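Local coordinates for peptidase M16 C-terminal domain-containing protein (Enterococcus faecalis, PDB 3D3Y) that is of unknown function but carries a peptidase M16 C-terminal domain and is predicted to bind a metal ion, at residues Thr33-Glu38 against Glu167-Pro172; Val161-Ser166 against Ile233-Pro238; Ile265-Ser270 against Asp309-Phe314. All coordinates share one frame; numbering follows the deposited sequence.

Interaction 1 of 3, residues Thr33-Glu38 against Glu167-Pro172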
loop_
_atom_site.group_PDB
_atom_site.type_symbol
_atom_site.label_atom_id
_atom_site.label_comp_id
_atom_site.label_asym_id
_atom_site.label_seq_id
_atom_site.Cartn_x
_atom_site.Cartn_y
_atom_site.Cartn_z
ATOM N N THR A 33 -2.390 -7.792 10.349
ATOM C CA THR A 33 -2.569 -7.314 11.731
ATOM C C THR A 33 -3.186 -5.914 11.721
ATOM O O THR A 33 -3.154 -5.227 10.697
ATOM C CB THR A 33 -1.226 -7.305 12.516
ATOM O OG1 THR A 33 -1.498 -7.262 13.925
ATOM C CG2 THR A 33 -0.355 -6.090 12.117
ATOM N N ARG A 34 -3.747 -5.491 12.846
ATOM C CA ARG A 34 -4.177 -4.087 12.999
ATOM C C ARG A 34 -2.983 -3.124 12.850
ATOM O O ARG A 34 -1.899 -3.381 13.380
ATOM C CB ARG A 34 -4.878 -3.891 14.363
ATOM C CG ARG A 34 -5.495 -2.503 14.596
ATOM C CD ARG A 34 -6.056 -2.347 16.051
ATOM N NE ARG A 34 -4.948 -2.159 16.997
ATOM C CZ ARG A 34 -4.266 -1.018 17.145
ATOM N NH1 ARG A 34 -4.583 0.060 16.436
ATOM N NH2 ARG A 34 -3.264 -0.942 18.017
ATOM N N LEU A 35 -3.174 -2.025 12.128
ATOM C CA LEU A 35 -2.113 -1.004 12.024
ATOM C C LEU A 35 -1.839 -0.500 13.431
ATOM O O LEU A 35 -2.774 -0.175 14.151
ATOM C CB LEU A 35 -2.558 0.136 11.132
ATOM C CG LEU A 35 -1.513 1.193 10.834
ATOM C CD1 LEU A 35 -0.536 0.647 9.813
ATOM C CD2 LEU A 35 -2.205 2.447 10.337
ATOM N N ASN A 36 -0.575 -0.443 13.829
ATOM C CA ASN A 36 -0.238 -0.268 15.266
ATOM C C ASN A 36 1.144 0.366 15.375
ATOM O O ASN A 36 2.145 -0.240 15.023
ATOM C CB ASN A 36 -0.269 -1.638 15.961
ATOM C CG ASN A 36 0.011 -1.572 17.466
ATOM O OD1 ASN A 36 0.418 -0.554 17.999
ATOM N ND2 ASN A 36 -0.215 -2.688 18.149
ATOM N N HIS A 37 1.209 1.595 15.868
ATOM C CA HIS A 37 2.508 2.254 15.999
ATOM C C HIS A 37 3.532 1.390 16.753
ATOM O O HIS A 37 4.719 1.543 16.532
ATOM C CB HIS A 37 2.372 3.639 16.658
ATOM C CG HIS A 37 2.121 3.592 18.133
ATOM N ND1 HIS A 37 0.855 3.502 18.673
ATOM C CD2 HIS A 37 2.973 3.645 19.182
ATOM C CE1 HIS A 37 0.939 3.488 19.993
ATOM N NE2 HIS A 37 2.214 3.573 20.327
ATOM N N GLU A 38 3.078 0.517 17.650
ATOM C CA GLU A 38 4.014 -0.330 18.418
ATOM C C GLU A 38 4.726 -1.398 17.566
ATOM O O GLU A 38 5.760 -1.903 17.980
ATOM C CB GLU A 38 3.337 -0.958 19.657
ATOM C CG GLU A 38 2.803 0.112 20.647
ATOM C CD GLU A 38 1.992 -0.447 21.832
ATOM O OE1 GLU A 38 1.774 -1.695 21.928
ATOM O OE2 GLU A 38 1.553 0.384 22.679
ATOM N N GLU A 167 -2.676 7.807 16.928
ATOM C CA GLU A 167 -1.245 7.491 17.027
ATOM C C GLU A 167 -0.771 6.446 15.989
ATOM O O GLU A 167 0.404 6.417 15.625
ATOM C CB GLU A 167 -0.852 7.125 18.463
ATOM C CG GLU A 167 0.032 8.234 19.184
ATOM C CD GLU A 167 -0.293 9.705 18.794
ATOM O OE1 GLU A 167 0.665 10.458 18.469
ATOM O OE2 GLU A 167 -1.487 10.118 18.801
ATOM N N ASP A 168 -1.692 5.617 15.496
ATOM C CA ASP A 168 -1.341 4.590 14.514
ATOM C C ASP A 168 -1.311 5.112 13.089
ATOM O O ASP A 168 -0.396 4.807 12.321
ATOM C CB ASP A 168 -2.309 3.416 14.614
ATOM C CG ASP A 168 -2.396 2.849 16.007
ATOM O OD1 ASP A 168 -1.355 2.647 16.643
ATOM O OD2 ASP A 168 -3.523 2.601 16.482
ATOM N N GLN A 169 -2.325 5.888 12.714
ATOM C CA GLN A 169 -2.477 6.290 11.312
ATOM C C GLN A 169 -1.516 7.395 10.895
ATOM O O GLN A 169 -1.311 7.610 9.707
ATOM C CB GLN A 169 -3.904 6.726 11.017
ATOM C CG GLN A 169 -4.891 5.582 10.988
ATOM C CD GLN A 169 -4.791 4.724 9.722
ATOM O OE1 GLN A 169 -4.110 5.071 8.769
ATOM N NE2 GLN A 169 -5.457 3.602 9.732
ATOM N N LYS A 170 -0.949 8.104 11.877
ATOM C CA LYS A 170 0.058 9.134 11.589
ATOM C C LYS A 170 1.436 8.569 11.192
ATOM O O LYS A 170 2.323 9.307 10.749
ATOM C CB LYS A 170 0.145 10.143 12.743
ATOM C CG LYS A 170 0.508 9.565 14.073
ATOM C CD LYS A 170 0.908 10.654 15.074
ATOM C CE LYS A 170 -0.292 11.375 15.634
ATOM N NZ LYS A 170 0.141 12.427 16.619
ATOM N N ILE A 171 1.578 7.249 11.276
ATOM C CA ILE A 171 2.814 6.542 10.936
ATOM C C ILE A 171 2.724 5.921 9.534
ATOM O O ILE A 171 1.748 5.189 9.244
ATOM C CB ILE A 171 3.061 5.397 11.969
ATOM C CG1 ILE A 171 2.877 5.893 13.406
ATOM C CG2 ILE A 171 4.434 4.699 11.765
ATOM C CD1 ILE A 171 3.894 6.950 13.892
ATOM N N PRO A 172 3.762 6.146 8.686
ATOM C CA PRO A 172 3.827 5.502 7.369
ATOM C C PRO A 172 4.004 3.992 7.470
ATOM O O PRO A 172 4.437 3.468 8.502
ATOM C CB PRO A 172 5.062 6.116 6.711
ATOM C CG PRO A 172 5.683 6.992 7.704
ATOM C CD PRO A 172 4.908 7.043 8.949
#
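Asp168 holds Arg34 and His37, one with each carboxylate oxygen. Asp168 OD1 takes two bonds from His37. The backbone N of His37 donates to it over 2.9 Å, and His37 ND1 donates to the same Asp168 OD1 over 3.1 Å. The two donors arrive from opposite faces of the carboxylate plane. The imidazole is tilted only 21° from that plane, and ND1 comes in nearly along the C-O axis. His37 CG sits between its backbone N and carbonyl carbon (chi1 75°), which turns ND1 toward the oxygen that its own N also binds. Asp168 OD2 makes a salt bridge to Arg34 NH1 at 2.8 Å. This oxygen lies in the guanidinium plane, while NH1 stands above the carboxylate. Together the three bonds fix the rotation of the carboxylate.

Beside them Leu35 CD2 rests on the flat of the Gln169 amide, 3.5 Å from Gln169 CD. That amide is held further out by Gly83, Asn84 and Arg312. In the second shell, Asn36 OD1 accepts from the N of Glu38. The contact thus joins an Asx turn, between strand 24-34 and helix 40-52, to a type I beta turn running from Asp168 to Ile171.

Interaction 2 of 3, residues Val161-Ser166 against Ile233-Pro238; sequences VYFNQS and IFYNQP
Gln237 reaches the end of helix 150-162, where the chain leaves the helix through a type I beta turn from Phe163 to Ser166. In this tight part Gln237 NE2 donates to Tyr162 O at 3.1 Å, almost straight. The oxygen lies in the amide plane, but NE2 stands above the carbonyl plane. Gln237 CG stands between its backbone N and carbonyl carbon (chi1 54°), and the chain is extended beyond, which carries the amide to Tyr162. The same NE2 lies over one face of the Tyr162 ring, toward its rim and 3.2 Å from Tyr162 CE2. Amide and ring are tilted by only 25°. Tyr162 is enclosed by Phe314 and by a cation-pi contact with Arg240.

Next to it, the edge of the Phe163 ring meets Tyr235, with Phe163 CD1 3.4 Å from Tyr235 CE2. The two rings are oblique, their planes 68° apart. Ser166 CB packs near the hydroxyl end of Tyr235.

The looser side is the exposed Gln165. Its amide stacks on that of Gln237 and its NE2 lies beside the Pro238 ring, in van der Waals contact. Within 233-238, Tyr235 OH donates to Gln237 OE1 at 2.7 Å, on a lone pair in the carbonyl plane.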
loop_
_atom_site.group_PDB
_atom_site.type_symbol
_atom_site.label_atom_id
_atom_site.label_comp_id
_atom_site.label_asym_id
_atom_site.label_seq_id
_atom_site.Cartn_x
_atom_site.Cartn_y
_atom_site.Cartn_z
ATOM N N VAL A 161 -0.715 15.366 10.266
ATOM C CA VAL A 161 -1.640 16.403 10.708
ATOM C C VAL A 161 -3.056 15.884 10.534
ATOM O O VAL A 161 -3.838 15.882 11.498
ATOM C CB VAL A 161 -1.472 17.735 9.942
ATOM C CG1 VAL A 161 -2.478 18.786 10.459
ATOM C CG2 VAL A 161 -0.057 18.250 10.132
ATOM N N TYR A 162 -3.375 15.416 9.327
ATOM C CA TYR A 162 -4.742 14.912 9.059
ATOM C C TYR A 162 -5.157 13.837 10.076
ATOM O O TYR A 162 -6.265 13.883 10.625
ATOM C CB TYR A 162 -4.914 14.405 7.596
ATOM C CG TYR A 162 -6.331 13.896 7.324
ATOM C CD1 TYR A 162 -7.345 14.778 6.969
ATOM C CD2 TYR A 162 -6.664 12.544 7.503
ATOM C CE1 TYR A 162 -8.656 14.330 6.743
ATOM C CE2 TYR A 162 -7.989 12.084 7.287
ATOM C CZ TYR A 162 -8.964 12.984 6.902
ATOM O OH TYR A 162 -10.273 12.558 6.688
ATOM N N PHE A 163 -4.262 12.880 10.323
ATOM C CA PHE A 163 -4.519 11.744 11.235
ATOM C C PHE A 163 -4.020 11.949 12.663
ATOM O O PHE A 163 -3.697 10.997 13.376
ATOM C CB PHE A 163 -3.869 10.484 10.664
ATOM C CG PHE A 163 -4.467 10.030 9.356
ATOM C CD1 PHE A 163 -5.750 9.451 9.327
ATOM C CD2 PHE A 163 -3.740 10.150 8.162
ATOM C CE1 PHE A 163 -6.310 9.006 8.131
ATOM C CE2 PHE A 163 -4.291 9.716 6.940
ATOM C CZ PHE A 163 -5.587 9.140 6.930
ATOM N N ASN A 164 -3.951 13.194 13.071
ATOM C CA ASN A 164 -3.304 13.545 14.321
ATOM C C ASN A 164 -4.056 12.951 15.500
ATOM O O ASN A 164 -3.476 12.749 16.559
ATOM C CB ASN A 164 -3.227 15.058 14.444
ATOM C CG ASN A 164 -2.178 15.511 15.431
ATOM O OD1 ASN A 164 -1.290 14.738 15.817
ATOM N ND2 ASN A 164 -2.260 16.780 15.844
ATOM N N GLN A 165 -5.339 12.641 15.315
ATOM C CA GLN A 165 -6.102 12.052 16.423
ATOM C C GLN A 165 -5.757 10.555 16.624
ATOM O O GLN A 165 -6.116 9.962 17.650
ATOM C CB GLN A 165 -7.609 12.314 16.296
ATOM C CG GLN A 165 -8.256 11.867 14.994
ATOM C CD GLN A 165 -9.742 12.213 14.937
ATOM O OE1 GLN A 165 -10.172 13.146 14.220
ATOM N NE2 GLN A 165 -10.548 11.461 15.716
ATOM N N SER A 166 -5.004 9.977 15.683
ATOM C CA SER A 166 -4.667 8.565 15.754
ATOM C C SER A 166 -3.163 8.330 15.799
ATOM O O SER A 166 -2.456 8.558 14.788
ATOM C CB SER A 166 -5.276 7.805 14.568
ATOM O OG SER A 166 -4.651 6.535 14.434
ATOM N N ILE A 233 -10.966 -3.250 8.153
ATOM C CA ILE A 233 -10.100 -2.740 7.103
ATOM C C ILE A 233 -10.130 -1.199 7.013
ATOM O O ILE A 233 -9.083 -0.565 6.842
ATOM C CB ILE A 233 -10.328 -3.407 5.718
ATOM C CG1 ILE A 233 -9.335 -2.793 4.715
ATOM C CG2 ILE A 233 -11.755 -3.246 5.244
ATOM C CD1 ILE A 233 -8.426 -3.727 3.990
ATOM N N PHE A 234 -11.310 -0.605 7.126
ATOM C CA PHE A 234 -11.451 0.811 6.846
ATOM C C PHE A 234 -11.034 1.611 8.066
ATOM O O PHE A 234 -11.188 1.146 9.213
ATOM C CB PHE A 234 -12.889 1.173 6.444
ATOM C CG PHE A 234 -13.332 0.563 5.137
ATOM C CD1 PHE A 234 -12.481 0.516 4.036
ATOM C CD2 PHE A 234 -14.612 0.042 5.010
ATOM C CE1 PHE A 234 -12.900 -0.053 2.804
ATOM C CE2 PHE A 234 -15.048 -0.526 3.775
ATOM C CZ PHE A 234 -14.178 -0.563 2.679
ATOM N N TYR A 235 -10.504 2.807 7.825
ATOM C CA TYR A 235 -10.303 3.758 8.922
ATOM C C TYR A 235 -11.190 4.974 8.668
ATOM O O TYR A 235 -11.267 5.476 7.546
ATOM C CB TYR A 235 -8.841 4.200 9.052
ATOM C CG TYR A 235 -8.638 5.364 10.019
ATOM C CD1 TYR A 235 -8.383 5.139 11.387
ATOM C CD2 TYR A 235 -8.721 6.685 9.572
ATOM C CE1 TYR A 235 -8.195 6.210 12.282
ATOM C CE2 TYR A 235 -8.536 7.765 10.459
ATOM C CZ TYR A 235 -8.275 7.521 11.799
ATOM O OH TYR A 235 -8.091 8.608 12.630
ATOM N N ASN A 236 -11.829 5.437 9.741
ATOM C CA ASN A 236 -12.663 6.627 9.728
ATOM C C ASN A 236 -12.369 7.495 10.971
ATOM O O ASN A 236 -11.913 6.998 12.012
ATOM C CB ASN A 236 -14.149 6.198 9.689
ATOM C CG ASN A 236 -15.097 7.374 9.707
ATOM O OD1 ASN A 236 -15.127 8.171 8.755
ATOM N ND2 ASN A 236 -15.872 7.510 10.803
ATOM N N GLN A 237 -12.636 8.788 10.867
ATOM C CA GLN A 237 -12.476 9.689 12.015
ATOM C C GLN A 237 -13.470 10.817 11.858
ATOM O O GLN A 237 -13.907 11.091 10.729
ATOM C CB GLN A 237 -11.060 10.251 12.055
ATOM C CG GLN A 237 -10.629 10.931 10.767
ATOM C CD GLN A 237 -9.251 11.576 10.899
ATOM O OE1 GLN A 237 -8.381 11.074 11.617
ATOM N NE2 GLN A 237 -9.054 12.691 10.208
ATOM N N PRO A 238 -13.847 11.472 12.970
ATOM C CA PRO A 238 -14.769 12.596 12.834
ATOM C C PRO A 238 -14.191 13.756 12.028
ATOM O O PRO A 238 -12.963 14.004 12.059
ATOM C CB PRO A 238 -15.004 13.037 14.284
ATOM C CG PRO A 238 -14.580 11.893 15.115
ATOM C CD PRO A 238 -13.479 11.238 14.378
#

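Interaction 3 of 3, residues Ile265-Ser270 against Asp309-Phe314; sequences IYYGDS and DTFRGF. With EDO (1,2-ethanediol), chain H.
The face of the Phe311 ring carries Tyr267 CB in a CH-pi contact, with Tyr267 CB 4.1 Å from the ring centroid. The two side chains run alongside each other in the same direction, their planes 31° apart, and Phe311 CZ comes 3.6 Å from Tyr267 CG. Tyr267 CG is anti to its backbone N (chi1 -173°), which lays the ring alongside Phe311. Thr310 OG1 lies at the edge of the Tyr267 ring, and Tyr272 meets that ring edge-to-face. Lys82 makes a cation-pi contact with Phe311.

The Tyr266 ring has Phe311 O at its edge, 3.4 Å from Tyr266 CE1. The end of this ring packs on the backbone of Gly313, where no side chain stands in the way. Its hydroxyl bonds to Tyr235 O.

One backbone bond joins the segments: Tyr267 N donates to Thr310 O at 2.8 Å. Tyr266 CA approaches the same Thr310 O as a CA-H...O contact. A water also bridges the segments, donating to Ile265 O and to Asp309 O.

Each loop is braced from within. Asp269 OD2 accepts from Tyr266 N, which steadies the type II beta turn from Tyr266 to Asp269; Gly268 takes its positive phi. Asp309 OD1 accepts from the backbone N of both Phe311 and Arg312. Asp309 OD2 makes a salt bridge to Arg312 NE at 2.9 Å, and Gln159 bonds to Arg312 NH2. Gly313 and Phe314 both face Asp309. The contact sets the turn 266-269 against the tip of the beta hairpin of strands 303-309 and 314-321, closed by an Asx turn and a G1 beta bulge.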
loop_
_atom_site.group_PDB
_atom_site.type_symbol
_atom_site.label_atom_id
_atom_site.label_comp_id
_atom_site.label_asym_id
_atom_site.label_seq_id
_atom_site.Cartn_x
_atom_site.Cartn_y
_atom_site.Cartn_z
ATOM N N ILE A 265 -15.620 8.583 1.669
ATOM C CA ILE A 265 -15.995 7.634 0.619
ATOM C C ILE A 265 -15.004 6.468 0.563
ATOM O O ILE A 265 -13.798 6.679 0.465
ATOM C CB ILE A 265 -16.098 8.305 -0.772
ATOM C CG1 ILE A 265 -17.238 9.355 -0.792
ATOM C CG2 ILE A 265 -16.330 7.256 -1.873
ATOM C CD1 ILE A 265 -17.080 10.342 -1.953
ATOM N N TYR A 266 -15.537 5.245 0.574
ATOM C CA TYR A 266 -14.711 4.038 0.721
ATOM C C TYR A 266 -14.930 3.070 -0.404
ATOM O O TYR A 266 -15.930 3.150 -1.127
ATOM C CB TYR A 266 -14.971 3.349 2.072
ATOM C CG TYR A 266 -14.511 4.227 3.224
ATOM C CD1 TYR A 266 -13.264 4.033 3.812
ATOM C CD2 TYR A 266 -15.306 5.273 3.689
ATOM C CE1 TYR A 266 -12.818 4.856 4.841
ATOM C CE2 TYR A 266 -14.874 6.111 4.729
ATOM C CZ TYR A 266 -13.637 5.897 5.293
ATOM O OH TYR A 266 -13.195 6.709 6.311
ATOM N N TYR A 267 -13.982 2.157 -0.552
ATOM C CA TYR A 267 -14.057 1.090 -1.522
ATOM C C TYR A 267 -15.412 0.398 -1.328
ATOM O O TYR A 267 -15.784 0.097 -0.205
ATOM C CB TYR A 267 -12.938 0.110 -1.224
ATOM C CG TYR A 267 -12.760 -0.981 -2.223
ATOM C CD1 TYR A 267 -11.965 -0.799 -3.355
ATOM C CD2 TYR A 267 -13.371 -2.211 -2.024
ATOM C CE1 TYR A 267 -11.781 -1.847 -4.272
ATOM C CE2 TYR A 267 -13.208 -3.261 -2.906
ATOM C CZ TYR A 267 -12.418 -3.082 -4.035
ATOM O OH TYR A 267 -12.263 -4.165 -4.867
ATOM N N GLY A 268 -16.144 0.175 -2.410
ATOM C CA GLY A 268 -17.469 -0.440 -2.312
ATOM C C GLY A 268 -18.646 0.468 -1.943
ATOM O O GLY A 268 -19.793 0.006 -1.886
ATOM N N ASP A 269 -18.391 1.751 -1.703
ATOM C CA ASP A 269 -19.465 2.721 -1.370
ATOM C C ASP A 269 -20.180 3.211 -2.630
ATOM O O ASP A 269 -19.631 3.175 -3.718
ATOM C CB ASP A 269 -18.896 3.955 -0.665
ATOM C CG ASP A 269 -18.708 3.763 0.842
ATOM O OD1 ASP A 269 -19.091 2.700 1.360
ATOM O OD2 ASP A 269 -18.142 4.683 1.500
ATOM N N SER A 270 -21.392 3.721 -2.445
ATOM C CA SER A 270 -22.197 4.307 -3.507
ATOM C C SER A 270 -21.459 5.295 -4.431
ATOM O O SER A 270 -21.563 5.161 -5.657
ATOM C CB SER A 270 -23.427 4.962 -2.885
ATOM O OG SER A 270 -24.182 3.952 -2.187
ATOM N N ASP A 309 -7.597 8.002 -1.201
ATOM C CA ASP A 309 -7.404 6.775 -0.482
ATOM C C ASP A 309 -8.804 6.363 -0.041
ATOM O O ASP A 309 -9.423 7.008 0.823
ATOM C CB ASP A 309 -6.481 7.036 0.716
ATOM C CG ASP A 309 -6.253 5.807 1.594
ATOM O OD1 ASP A 309 -7.121 4.913 1.685
ATOM O OD2 ASP A 309 -5.180 5.765 2.248
ATOM N N THR A 310 -9.293 5.292 -0.652
ATOM C CA THR A 310 -10.662 4.803 -0.436
ATOM C C THR A 310 -10.711 3.723 0.652
ATOM O O THR A 310 -11.737 3.020 0.815
ATOM C CB THR A 310 -11.261 4.251 -1.761
ATOM O OG1 THR A 310 -10.444 3.175 -2.222
ATOM C CG2 THR A 310 -11.233 5.331 -2.840
ATOM N N PHE A 311 -9.607 3.565 1.383
ATOM C CA PHE A 311 -9.601 2.764 2.608
ATOM C C PHE A 311 -9.513 3.613 3.906
ATOM O O PHE A 311 -9.898 3.151 4.989
ATOM C CB PHE A 311 -8.528 1.654 2.511
ATOM C CG PHE A 311 -8.839 0.624 1.414
ATOM C CD1 PHE A 311 -9.315 -0.636 1.743
ATOM C CD2 PHE A 311 -8.723 0.956 0.067
ATOM C CE1 PHE A 311 -9.633 -1.569 0.731
ATOM C CE2 PHE A 311 -9.071 0.037 -0.945
ATOM C CZ PHE A 311 -9.500 -1.214 -0.608
ATOM N N ARG A 312 -9.059 4.857 3.782
ATOM C CA ARG A 312 -8.982 5.761 4.937
ATOM C C ARG A 312 -9.857 7.011 4.760
ATOM O O ARG A 312 -9.817 7.896 5.607
ATOM C CB ARG A 312 -7.516 6.153 5.270
ATOM C CG ARG A 312 -6.633 4.986 5.669
ATOM C CD ARG A 312 -5.236 5.420 6.095
ATOM N NE ARG A 312 -4.463 6.023 5.022
ATOM C CZ ARG A 312 -3.321 6.676 5.229
ATOM N NH1 ARG A 312 -2.850 6.811 6.469
ATOM N NH2 ARG A 312 -2.661 7.182 4.211
ATOM N N GLY A 313 -10.619 7.086 3.661
ATOM C CA GLY A 313 -11.650 8.138 3.449
ATOM C C GLY A 313 -11.172 9.589 3.380
ATOM O O GLY A 313 -11.795 10.493 3.948
ATOM N N PHE A 314 -10.110 9.812 2.628
ATOM C CA PHE A 314 -9.532 11.125 2.497
ATOM C C PHE A 314 -8.880 11.287 1.135
ATOM O O PHE A 314 -8.681 10.320 0.385
ATOM C CB PHE A 314 -8.604 11.453 3.679
ATOM C CG PHE A 314 -7.181 10.974 3.524
ATOM C CD1 PHE A 314 -6.154 11.896 3.427
ATOM C CD2 PHE A 314 -6.855 9.611 3.529
ATOM C CE1 PHE A 314 -4.820 11.484 3.297
ATOM C CE2 PHE A 314 -5.519 9.187 3.393
ATOM C CZ PHE A 314 -4.506 10.122 3.271
HETATM C C1 EDO H . -22.727 5.166 1.219
HETATM O O1 EDO H . -23.155 6.283 0.442
HETATM C C2 EDO H . -22.617 4.019 0.248
HETATM O O2 EDO H . -22.135 2.861 0.905
HETATM O O HOH W 1 -11.753 8.427 -0.177
#

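In the fold
The three contacts form a chain across the molecule, from the sheet holding strand 24-34 to the sheet holding strands 303-309 and 314-321. The centres of interactions 1 and 2 are about 11 Å apart, those of 2 and 3 about 13 Å, and those of 1 and 3 about 19 Å. Residues 161-172 run unbroken through interactions 1 and 2, whose segments alternate along the sequence; interaction 3 follows both. Segment 233-238 and Gln169 both bond to the hairpin, the former through Tyr235 N to Phe311 O. The loops thereby tie the two sheet-bearing halves together, consistent with the paired domains of M16 proteins.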